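Local coordinates for SsDNA-binding protein essential for mitochondrial genome maintenance (Saccharomyces cerevisiae, PDB 6CQK) that binds single-stranded DNA preferentially and cooperatively, takes part in mitochondrial DNA replication and stimulates the PIF1 helicase, at residues I12-T17 against K29-S34; N25-Y30 against N46-N51; A66-E71 against I97-N102; A72-Y77 against L90-K95. One frame throughout, in Å; residues are numbered along the deposited sequence.

Contact 1 of 4, residues I12-T17 against K29-S34; sequences IGSEFT and KYSIAS
F16 turns the edge of its ring toward a face of Y30, an offset edge-to-face (T-shaped) pair with centroids 5.4 Å apart and planes at 74°. The two side chains run alongside each other and point the same way, and CE1 of F16 stands above the rim of the tyrosine ring, 3.8 Å from CG of Y30. Further along that ring, on the same side, I12 crosses at a slant and brings CD1 to 3.9 Å from CE2 of Y30. Y30 CB points toward 12-17, and with CG between the backbone N and the carbonyl carbon (chi1 72°) one side of the ring is presented to both.

Between these apolar contacts the pairing of the strands is interrupted. I12 faces I32 and T17 faces K29 as antiparallel pairs, yet the register shifts by two from one to the other. G13 N still reaches S31 O at 2.9 Å. At the break, the hydroxyl of S14 does the work of a strand carbonyl: OG accepts from S31 N at 3.0 Å and donates to E15 O at 3.0 Å, so one hydroxyl links strand 26-34 to the loop at the break. Beyond it, K29 N binds T17 O at 2.8 Å, with a weak return bond from T17 N to K29 O.

This is the first hairpin of the OB fold, strands 3-20 and 26-34. Y30 OH continues inward to Q94 on strand 89-99, while I12 pairs through its backbone with A66 and packs on V68 of strand 67-77, where the sheet closes on itself.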
# COMPACT_ATOMS: atom_id res chain seq x y z
N ILE A 12 -6.33 -18.01 2.89
CA ILE A 12 -5.27 -18.99 2.81
C ILE A 12 -5.77 -20.27 2.23
O ILE A 12 -6.64 -20.88 2.82
CB ILE A 12 -4.59 -19.18 4.18
CG1 ILE A 12 -3.81 -17.87 4.43
CG2 ILE A 12 -3.71 -20.42 4.17
CD1 ILE A 12 -2.93 -17.85 5.64
N GLY A 13 -5.22 -20.65 1.08
CA GLY A 13 -5.70 -21.76 0.33
C GLY A 13 -4.79 -22.96 0.32
O GLY A 13 -4.88 -23.79 -0.55
N SER A 14 -3.94 -23.09 1.32
CA SER A 14 -3.07 -24.28 1.41
C SER A 14 -2.56 -24.54 2.83
O SER A 14 -2.71 -23.69 3.75
CB SER A 14 -1.90 -24.16 0.44
OG SER A 14 -0.92 -23.22 0.89
N GLU A 15 -2.00 -25.75 3.02
CA GLU A 15 -1.20 -26.06 4.20
C GLU A 15 0.04 -25.21 4.16
O GLU A 15 0.40 -24.62 3.14
CB GLU A 15 -0.75 -27.55 4.25
CG GLU A 15 -1.74 -28.68 4.61
CD GLU A 15 -3.10 -28.22 5.11
OE1 GLU A 15 -3.15 -27.65 6.24
OE2 GLU A 15 -4.13 -28.43 4.38
N PHE A 16 0.70 -25.12 5.29
CA PHE A 16 1.98 -24.45 5.35
C PHE A 16 3.09 -25.50 5.14
O PHE A 16 3.52 -26.09 6.10
CB PHE A 16 2.13 -23.72 6.71
CG PHE A 16 1.09 -22.66 6.98
CD1 PHE A 16 1.11 -21.46 6.27
CD2 PHE A 16 0.15 -22.81 7.97
CE1 PHE A 16 0.19 -20.46 6.54
CE2 PHE A 16 -0.76 -21.82 8.26
CZ PHE A 16 -0.74 -20.64 7.54
N THR A 17 3.62 -25.66 3.94
CA THR A 17 4.77 -26.57 3.74
C THR A 17 6.12 -25.86 3.96
O THR A 17 6.31 -24.74 3.53
CB THR A 17 4.88 -27.20 2.34
OG1 THR A 17 4.72 -26.20 1.34
CG2 THR A 17 3.92 -28.38 2.10
N LYS A 29 6.13 -22.01 2.82
CA LYS A 29 5.38 -21.76 1.54
C LYS A 29 3.90 -21.94 1.80
O LYS A 29 3.52 -22.82 2.55
CB LYS A 29 5.79 -22.72 0.39
CG LYS A 29 6.82 -22.16 -0.63
CD LYS A 29 6.16 -21.50 -1.87
CE LYS A 29 7.13 -20.62 -2.62
NZ LYS A 29 8.30 -21.36 -3.18
N TYR A 30 3.10 -21.05 1.25
CA TYR A 30 1.67 -21.20 1.25
C TYR A 30 1.11 -20.33 0.14
O TYR A 30 1.81 -19.45 -0.39
CB TYR A 30 1.04 -20.86 2.60
CG TYR A 30 1.02 -19.37 2.96
CD1 TYR A 30 2.10 -18.75 3.58
CD2 TYR A 30 -0.10 -18.60 2.70
CE1 TYR A 30 2.07 -17.41 3.90
CE2 TYR A 30 -0.10 -17.25 3.03
CZ TYR A 30 0.99 -16.67 3.63
OH TYR A 30 0.97 -15.29 3.88
N SER A 31 -0.12 -20.60 -0.23
CA SER A 31 -0.78 -19.84 -1.28
C SER A 31 -2.05 -19.15 -0.74
O SER A 31 -2.66 -19.64 0.21
CB SER A 31 -1.12 -20.74 -2.46
OG SER A 31 -1.83 -21.88 -1.98
N ILE A 32 -2.33 -17.94 -1.28
CA ILE A 32 -3.48 -17.15 -0.95
C ILE A 32 -4.36 -17.17 -2.20
O ILE A 32 -3.90 -16.82 -3.28
CB ILE A 32 -3.07 -15.67 -0.63
CG1 ILE A 32 -2.17 -15.63 0.60
CG2 ILE A 32 -4.29 -14.78 -0.37
CD1 ILE A 32 -1.62 -14.27 0.91
N ALA A 33 -5.62 -17.52 -2.02
CA ALA A 33 -6.59 -17.34 -3.05
C ALA A 33 -7.25 -16.01 -2.83
O ALA A 33 -7.83 -15.79 -1.77
CB ALA A 33 -7.62 -18.44 -2.99
N SER A 34 -7.17 -15.11 -3.82
CA SER A 34 -7.75 -13.78 -3.71
C SER A 34 -8.64 -13.66 -4.88
O SER A 34 -8.23 -13.78 -6.03
CB SER A 34 -6.68 -12.69 -3.78
OG SER A 34 -7.19 -11.42 -4.06

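Contact 2 of 4, residues N25-Y30 against N46-N51; sequences NRYLKY and NITVFN
L28 with V49 and Y30 with I47 are antiparallel hydrogen-bonded pairs, with K29 and T48 a non-hydrogen-bonded pair between them, on strands whose directions differ by 159°. L28 N and V49 O, 2.9 Å apart, form one of the four backbone bonds.

I47 lies across the Y30 face opposite the one that meets F16: its CB is 3.9 Å from the ring centroid in a CH-pi contact, close to the ring normal. V49 comes instead at the edge of the same ring, CG2 standing 3.8 Å from CE1 of Y30. On the other face of the sheet, CG2 of T48 slants against the Y27 ring, 3.8 Å from CD1. F50 lies beside Y27 and points the same way, their planes at 57°, neither stacked nor T-shaped; the touch is between CE1 of F50 and CB of Y27 at 3.5 Å. The bent chain of K29 brings its CE near OG1 of T48, the two side chains crossing at a slant.

Strand 26-34 is an inner strand of the OB-fold sheet, between 3-20 and 43-49. T48 bonds through its backbone to L92 and Q94 of strand 89-99. Helix 52-59, begun by N51 as N-cap, covers L28 and V49 with I55, and Y30 and V49 with L58.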
# COMPACT_ATOMS: atom_id res chain seq x y z
N ASN A 25 18.44 -21.38 4.19
CA ASN A 25 17.41 -20.93 5.09
C ASN A 25 16.11 -21.74 5.05
O ASN A 25 15.67 -22.20 4.02
CB ASN A 25 17.09 -19.48 4.79
CG ASN A 25 18.14 -18.57 5.31
OD1 ASN A 25 19.07 -18.26 4.57
ND2 ASN A 25 18.06 -18.17 6.58
N ARG A 26 15.53 -21.88 6.21
CA ARG A 26 14.22 -22.42 6.32
C ARG A 26 13.30 -21.39 5.86
O ARG A 26 13.35 -20.26 6.36
CB ARG A 26 13.76 -22.70 7.73
CG ARG A 26 14.41 -23.91 8.28
CD ARG A 26 14.23 -25.09 7.31
NE ARG A 26 13.14 -25.92 7.78
CZ ARG A 26 12.74 -27.03 7.16
NH1 ARG A 26 13.26 -27.41 5.99
NH2 ARG A 26 11.77 -27.76 7.71
N TYR A 27 12.40 -21.82 4.98
CA TYR A 27 11.25 -21.02 4.68
C TYR A 27 9.98 -21.78 4.58
O TYR A 27 9.97 -23.00 4.26
CB TYR A 27 11.46 -20.32 3.40
CG TYR A 27 11.47 -21.18 2.14
CD1 TYR A 27 10.32 -21.38 1.35
CD2 TYR A 27 12.66 -21.71 1.66
CE1 TYR A 27 10.36 -22.12 0.15
CE2 TYR A 27 12.72 -22.42 0.46
CZ TYR A 27 11.58 -22.63 -0.29
OH TYR A 27 11.69 -23.39 -1.42
N LEU A 28 8.91 -21.03 4.80
CA LEU A 28 7.56 -21.53 4.73
C LEU A 28 6.91 -21.11 3.41
O LEU A 28 7.17 -20.03 2.90
CB LEU A 28 6.84 -20.97 5.93
CG LEU A 28 5.59 -21.70 6.34
CD1 LEU A 28 5.87 -23.18 6.60
CD2 LEU A 28 4.99 -21.03 7.57
N LYS A 29 6.13 -22.01 2.82
CA LYS A 29 5.38 -21.76 1.54
C LYS A 29 3.90 -21.94 1.80
O LYS A 29 3.52 -22.82 2.55
CB LYS A 29 5.79 -22.72 0.39
CG LYS A 29 6.82 -22.16 -0.63
CD LYS A 29 6.16 -21.50 -1.87
CE LYS A 29 7.13 -20.62 -2.62
NZ LYS A 29 8.30 -21.36 -3.18
N TYR A 30 3.10 -21.05 1.25
CA TYR A 30 1.67 -21.20 1.25
C TYR A 30 1.11 -20.33 0.14
O TYR A 30 1.81 -19.45 -0.39
CB TYR A 30 1.04 -20.86 2.60
CG TYR A 30 1.02 -19.37 2.96
CD1 TYR A 30 2.10 -18.75 3.58
CD2 TYR A 30 -0.10 -18.60 2.70
CE1 TYR A 30 2.07 -17.41 3.90
CE2 TYR A 30 -0.10 -17.25 3.03
CZ TYR A 30 0.99 -16.67 3.63
OH TYR A 30 0.97 -15.29 3.88
N ASN A 46 1.64 -17.34 -4.51
CA ASN A 46 2.45 -18.15 -3.64
C ASN A 46 3.41 -17.29 -2.88
O ASN A 46 4.13 -16.46 -3.47
CB ASN A 46 3.24 -19.13 -4.45
CG ASN A 46 2.33 -20.01 -5.28
OD1 ASN A 46 1.47 -20.74 -4.74
ND2 ASN A 46 2.49 -19.96 -6.60
N ILE A 47 3.30 -17.42 -1.57
CA ILE A 47 3.99 -16.59 -0.62
C ILE A 47 5.14 -17.39 -0.03
O ILE A 47 4.98 -18.58 0.23
CB ILE A 47 3.07 -16.24 0.57
CG1 ILE A 47 1.77 -15.62 0.08
CG2 ILE A 47 3.78 -15.33 1.56
CD1 ILE A 47 1.95 -14.46 -0.88
N THR A 48 6.27 -16.71 0.17
CA THR A 48 7.44 -17.33 0.74
C THR A 48 7.63 -16.57 2.01
O THR A 48 7.52 -15.38 2.02
CB THR A 48 8.65 -17.14 -0.20
OG1 THR A 48 8.38 -17.75 -1.48
CG2 THR A 48 9.88 -17.76 0.37
N VAL A 49 7.95 -17.27 3.07
CA VAL A 49 8.22 -16.66 4.35
C VAL A 49 9.55 -17.08 4.99
O VAL A 49 9.79 -18.28 5.26
CB VAL A 49 7.16 -16.99 5.38
CG1 VAL A 49 7.26 -16.01 6.52
CG2 VAL A 49 5.76 -16.94 4.75
N PHE A 50 10.45 -16.10 5.15
CA PHE A 50 11.67 -16.32 5.88
C PHE A 50 11.55 -15.77 7.29
O PHE A 50 12.07 -16.39 8.19
CB PHE A 50 12.85 -15.71 5.18
CG PHE A 50 13.14 -16.33 3.86
CD1 PHE A 50 13.75 -17.54 3.76
CD2 PHE A 50 12.81 -15.68 2.70
CE1 PHE A 50 14.02 -18.11 2.52
CE2 PHE A 50 13.08 -16.24 1.45
CZ PHE A 50 13.69 -17.46 1.36
N ASN A 51 10.91 -14.62 7.50
CA ASN A 51 10.91 -13.96 8.82
C ASN A 51 10.38 -14.92 9.84
O ASN A 51 9.21 -15.28 9.83
CB ASN A 51 10.12 -12.67 8.80
CG ASN A 51 9.87 -12.05 10.18
OD1 ASN A 51 9.16 -12.59 11.02
ND2 ASN A 51 10.47 -10.91 10.42

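Contact 3 of 4, residues A66-E71 against I97-N102; sequences ALVYVE and INLLKN
I97 reaches across the strand pair to touch two valines, its CD1 lying 3.8 Å from CG1 of V68 and 4.0 Å from CG2 of V70. It gets there as an extended chain, with CG1 anti to the backbone N (chi1 177°). L99 follows on the same face, CD1 against A66 CB at 3.7 Å. The opposite face belongs to L67, Y69, N98 and K101, with L100 reaching in beside them: its CD1 wedges between CG of L67, at 4.0 Å, and CB of Y69.

The backbone sets these positions. Y69 and N98 exchange two bonds, Y69 N to N98 O at 2.9 Å among them. The register then slips by one at a beta bulge, where L100 and K101 together face L67. L67 O accepts from both, L100 N at 3.0 Å and K101 N at 3.1 Å, the latter in the carbonyl plane and on a lone pair.

Further out, the V68 and I97 face packs on Y30, I32 and I12 inside the OB fold, while the other face meets further subunits. There the Y69 ring meets F3 of the third subunit, L100 packs on L100 of the fourth, and N98 OD1 bonds M1 N of the third. Y69 OH donates to E71 OE2 from above the carboxylate plane, which gives the hydroxyl a partner within the same strand.

The chemistry is therefore divided by face: between the two segments the V68, V70 and I97 face makes aliphatic contacts, and Y30 and I32 cover it from inside, whereas the face used for assembly mixes leucines and an aromatic ring with a buried amide whose polar atoms are satisfied, and the bulge's extra N-H is taken up by a shared carbonyl.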
# COMPACT_ATOMS: atom_id res chain seq x y z
N ALA A 66 -8.19 -18.81 6.47
CA ALA A 66 -8.12 -17.49 7.08
C ALA A 66 -8.08 -16.35 6.08
O ALA A 66 -7.29 -16.36 5.14
CB ALA A 66 -6.90 -17.40 7.93
N LEU A 67 -8.97 -15.38 6.28
CA LEU A 67 -8.85 -14.08 5.61
C LEU A 67 -7.66 -13.34 6.21
O LEU A 67 -7.65 -13.08 7.42
CB LEU A 67 -10.11 -13.24 5.78
CG LEU A 67 -10.16 -11.98 4.95
CD1 LEU A 67 -10.16 -12.31 3.48
CD2 LEU A 67 -11.37 -11.12 5.27
N VAL A 68 -6.70 -13.02 5.36
CA VAL A 68 -5.47 -12.33 5.75
C VAL A 68 -5.23 -11.08 4.91
O VAL A 68 -5.75 -10.94 3.80
CB VAL A 68 -4.24 -13.21 5.59
CG1 VAL A 68 -4.36 -14.34 6.53
CG2 VAL A 68 -4.07 -13.73 4.17
N TYR A 69 -4.42 -10.16 5.44
CA TYR A 69 -3.88 -9.02 4.64
C TYR A 69 -2.38 -9.18 4.69
O TYR A 69 -1.82 -9.11 5.77
CB TYR A 69 -4.33 -7.68 5.20
CG TYR A 69 -3.56 -6.50 4.71
CD1 TYR A 69 -2.43 -6.06 5.36
CD2 TYR A 69 -3.98 -5.78 3.63
CE1 TYR A 69 -1.73 -4.96 4.94
CE2 TYR A 69 -3.27 -4.69 3.18
CZ TYR A 69 -2.15 -4.29 3.84
OH TYR A 69 -1.48 -3.17 3.36
N VAL A 70 -1.77 -9.50 3.56
CA VAL A 70 -0.34 -9.79 3.49
C VAL A 70 0.32 -8.72 2.68
O VAL A 70 -0.24 -8.23 1.68
CB VAL A 70 -0.09 -11.10 2.79
CG1 VAL A 70 1.38 -11.28 2.47
CG2 VAL A 70 -0.64 -12.25 3.61
N GLU A 71 1.50 -8.30 3.12
CA GLU A 71 2.36 -7.44 2.32
C GLU A 71 3.62 -8.23 2.03
O GLU A 71 4.13 -8.87 2.90
CB GLU A 71 2.77 -6.20 3.07
CG GLU A 71 1.64 -5.28 3.34
CD GLU A 71 2.02 -4.15 4.24
OE1 GLU A 71 2.77 -4.30 5.25
OE2 GLU A 71 1.52 -3.07 3.86
N ILE A 97 2.03 -9.71 8.10
CA ILE A 97 0.74 -10.31 7.97
C ILE A 97 -0.19 -9.81 9.01
O ILE A 97 0.20 -9.62 10.14
CB ILE A 97 0.80 -11.86 7.93
CG1 ILE A 97 -0.63 -12.43 7.86
CG2 ILE A 97 1.54 -12.45 9.08
CD1 ILE A 97 -0.68 -13.82 7.28
N ASN A 98 -1.44 -9.57 8.60
CA ASN A 98 -2.58 -9.25 9.47
C ASN A 98 -3.61 -10.39 9.37
O ASN A 98 -4.03 -10.76 8.28
CB ASN A 98 -3.16 -7.95 8.97
CG ASN A 98 -3.60 -7.07 10.07
OD1 ASN A 98 -4.63 -7.33 10.64
ND2 ASN A 98 -2.85 -6.00 10.36
N LEU A 99 -3.96 -10.99 10.49
CA LEU A 99 -5.01 -11.96 10.51
C LEU A 99 -6.27 -11.16 10.67
O LEU A 99 -6.40 -10.43 11.63
CB LEU A 99 -4.84 -12.91 11.67
CG LEU A 99 -5.95 -13.92 11.67
CD1 LEU A 99 -5.83 -14.87 10.47
CD2 LEU A 99 -5.94 -14.69 12.97
N LEU A 100 -7.16 -11.23 9.67
CA LEU A 100 -8.43 -10.50 9.70
C LEU A 100 -9.51 -11.36 10.28
O LEU A 100 -10.32 -10.88 11.06
CB LEU A 100 -8.79 -10.04 8.30
CG LEU A 100 -7.70 -9.19 7.63
CD1 LEU A 100 -8.10 -8.80 6.23
CD2 LEU A 100 -7.43 -7.93 8.45
N LYS A 101 -9.54 -12.62 9.89
CA LYS A 101 -10.45 -13.58 10.39
C LYS A 101 -9.83 -14.94 10.15
O LYS A 101 -9.50 -15.27 9.02
CB LYS A 101 -11.78 -13.50 9.64
CG LYS A 101 -12.80 -14.45 10.24
CD LYS A 101 -13.97 -14.88 9.36
CE LYS A 101 -13.54 -16.02 8.39
NZ LYS A 101 -13.99 -17.39 8.80
N ASN A 102 -9.82 -15.79 11.17
CA ASN A 102 -9.28 -17.16 11.04
C ASN A 102 -10.23 -18.23 10.41
O ASN A 102 -11.38 -17.92 10.11
CB ASN A 102 -8.76 -17.58 12.41
CG ASN A 102 -7.41 -18.27 12.34
OD1 ASN A 102 -7.10 -18.92 11.35
ND2 ASN A 102 -6.65 -18.21 13.41

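Contact 4 of 4, residues A72-Y77 against L90-K95; sequences ADAANY and LSLVQK
D73 of strand 67-77 sets OD2 of its carboxylate against CG and CE of K95, the two side chains crossing at about a right angle, in the beta hairpin that this strand forms with 89-99, part of the OB fold. The lysine chain bends at chi2 (-36°), and its CG and CE both lie near the acid. OD2 of D73 nevertheless stays 4.4 Å from NZ of K95, beyond a salt bridge, so any attraction is probably modest. The same aspartate is fixed through its backbone, V93 N binding D73 O at 2.8 Å.

S91 is covered from the same face. Its CB lies 3.6 Å from CE2 of Y77, a ring that is poorly ordered, and its main chain pairs with A75, S91 N to A75 O at 2.8 Å.

A72 and Q94 form a non-hydrogen-bonded pair, with the methyl of A72 on the inner face, beside CB of L92 and near the V93 carbonyl. Q94 itself turns to Y30 and Q54, and N76 donates from ND2 to W44 O of the second subunit. In related single-strand binding proteins the corresponding hairpin commonly takes part in DNA binding. Next to A72 and L92, A74 extends the apolar row: its CB meets CD2 of L92 at 3.8 Å.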
# COMPACT_ATOMS: atom_id res chain seq x y z
N ALA A 72 4.08 -8.19 0.80
CA ALA A 72 5.18 -9.03 0.40
C ALA A 72 6.07 -8.31 -0.62
O ALA A 72 5.57 -7.62 -1.52
CB ALA A 72 4.63 -10.37 -0.21
N ASP A 73 7.37 -8.54 -0.52
CA ASP A 73 8.28 -8.06 -1.56
C ASP A 73 8.17 -8.91 -2.78
O ASP A 73 8.18 -10.14 -2.67
CB ASP A 73 9.73 -7.97 -1.03
CG ASP A 73 9.92 -6.73 -0.19
OD1 ASP A 73 9.39 -5.66 -0.58
OD2 ASP A 73 10.49 -6.80 0.91
N ALA A 74 8.06 -8.27 -3.92
CA ALA A 74 7.92 -8.96 -5.19
C ALA A 74 9.16 -8.92 -6.05
O ALA A 74 9.77 -7.86 -6.19
CB ALA A 74 6.76 -8.35 -5.98
N ALA A 75 9.49 -10.05 -6.67
CA ALA A 75 10.53 -10.14 -7.70
C ALA A 75 10.14 -11.11 -8.78
O ALA A 75 9.24 -11.90 -8.59
CB ALA A 75 11.80 -10.64 -7.08
N ASN A 76 10.81 -11.02 -9.92
CA ASN A 76 10.62 -11.93 -11.02
C ASN A 76 11.87 -12.73 -11.14
O ASN A 76 12.91 -12.16 -11.21
CB ASN A 76 10.31 -11.13 -12.31
CG ASN A 76 8.79 -10.90 -12.51
OD1 ASN A 76 7.91 -11.66 -12.05
ND2 ASN A 76 8.48 -9.83 -13.23
N TYR A 77 11.76 -14.06 -11.10
CA TYR A 77 12.88 -14.98 -11.33
C TYR A 77 12.67 -15.97 -12.50
O TYR A 77 11.63 -16.63 -12.56
CB TYR A 77 13.12 -15.81 -10.08
CG TYR A 77 13.43 -15.02 -8.81
CD1 TYR A 77 14.01 -13.73 -8.83
CD2 TYR A 77 13.17 -15.60 -7.57
CE1 TYR A 77 14.30 -13.06 -7.65
CE2 TYR A 77 13.46 -14.93 -6.38
CZ TYR A 77 14.02 -13.65 -6.43
OH TYR A 77 14.28 -13.00 -5.27
N LEU A 90 7.05 -15.30 -10.46
CA LEU A 90 6.89 -14.27 -9.48
C LEU A 90 7.18 -14.76 -8.07
O LEU A 90 6.52 -15.65 -7.61
CB LEU A 90 5.48 -13.77 -9.54
CG LEU A 90 5.08 -12.69 -8.54
CD1 LEU A 90 5.73 -11.34 -8.83
CD2 LEU A 90 3.57 -12.57 -8.54
N SER A 91 8.15 -14.14 -7.39
CA SER A 91 8.46 -14.47 -6.03
C SER A 91 7.86 -13.40 -5.19
O SER A 91 8.02 -12.21 -5.48
CB SER A 91 9.94 -14.43 -5.82
OG SER A 91 10.19 -14.39 -4.44
N LEU A 92 7.24 -13.81 -4.09
CA LEU A 92 6.53 -12.92 -3.17
C LEU A 92 6.94 -13.31 -1.79
O LEU A 92 6.54 -14.38 -1.29
CB LEU A 92 5.07 -13.10 -3.26
CG LEU A 92 4.36 -12.51 -4.47
CD1 LEU A 92 2.92 -12.96 -4.44
CD2 LEU A 92 4.42 -11.00 -4.50
N VAL A 93 7.83 -12.49 -1.20
CA VAL A 93 8.41 -12.82 0.08
C VAL A 93 7.76 -12.00 1.11
O VAL A 93 7.72 -10.76 0.98
CB VAL A 93 9.91 -12.57 0.07
CG1 VAL A 93 10.46 -12.76 1.46
CG2 VAL A 93 10.56 -13.55 -0.90
N GLN A 94 7.15 -12.66 2.08
CA GLN A 94 6.27 -12.00 3.05
C GLN A 94 7.01 -11.01 3.93
O GLN A 94 8.06 -11.31 4.39
CB GLN A 94 5.58 -13.06 3.90
CG GLN A 94 4.64 -12.49 4.93
CD GLN A 94 3.82 -13.53 5.66
OE1 GLN A 94 3.28 -14.45 5.04
NE2 GLN A 94 3.74 -13.41 6.96
N LYS A 95 6.47 -9.80 4.11
CA LYS A 95 7.01 -8.78 5.01
C LYS A 95 6.13 -8.52 6.22
O LYS A 95 6.58 -8.11 7.26
CB LYS A 95 7.27 -7.51 4.20
CG LYS A 95 8.47 -7.60 3.27
CD LYS A 95 9.59 -8.44 3.94
CE LYS A 95 10.75 -8.90 3.07
NZ LYS A 95 11.42 -10.15 3.53

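Overall arrangement
Contacts 1 and 2 share strand 26-34 and meet on Y30; contacts 3 and 4 divide the long hairpin of 67-77 and 89-99, their centres about 17 Å apart. All four are partly buried. Contacts 1, 2 and 4 have a buried inner face and a more exposed outer one; in contact 3, which touches three other subunits, Y69 and N98 on the outer face are buried too. Regular ladders hold contacts 2 and 4, whereas contact 1 bridges a break with a serine hydroxyl and contact 3 absorbs a bulge on one carbonyl. Aromatic packing marks contacts 1 and 2, aliphatic packing contact 3, and small side chains contact 4. Bonds from Y30 OH and T48 O to Q94 tie strands 26-34 and 43-49 to the 67-77/89-99 hairpin.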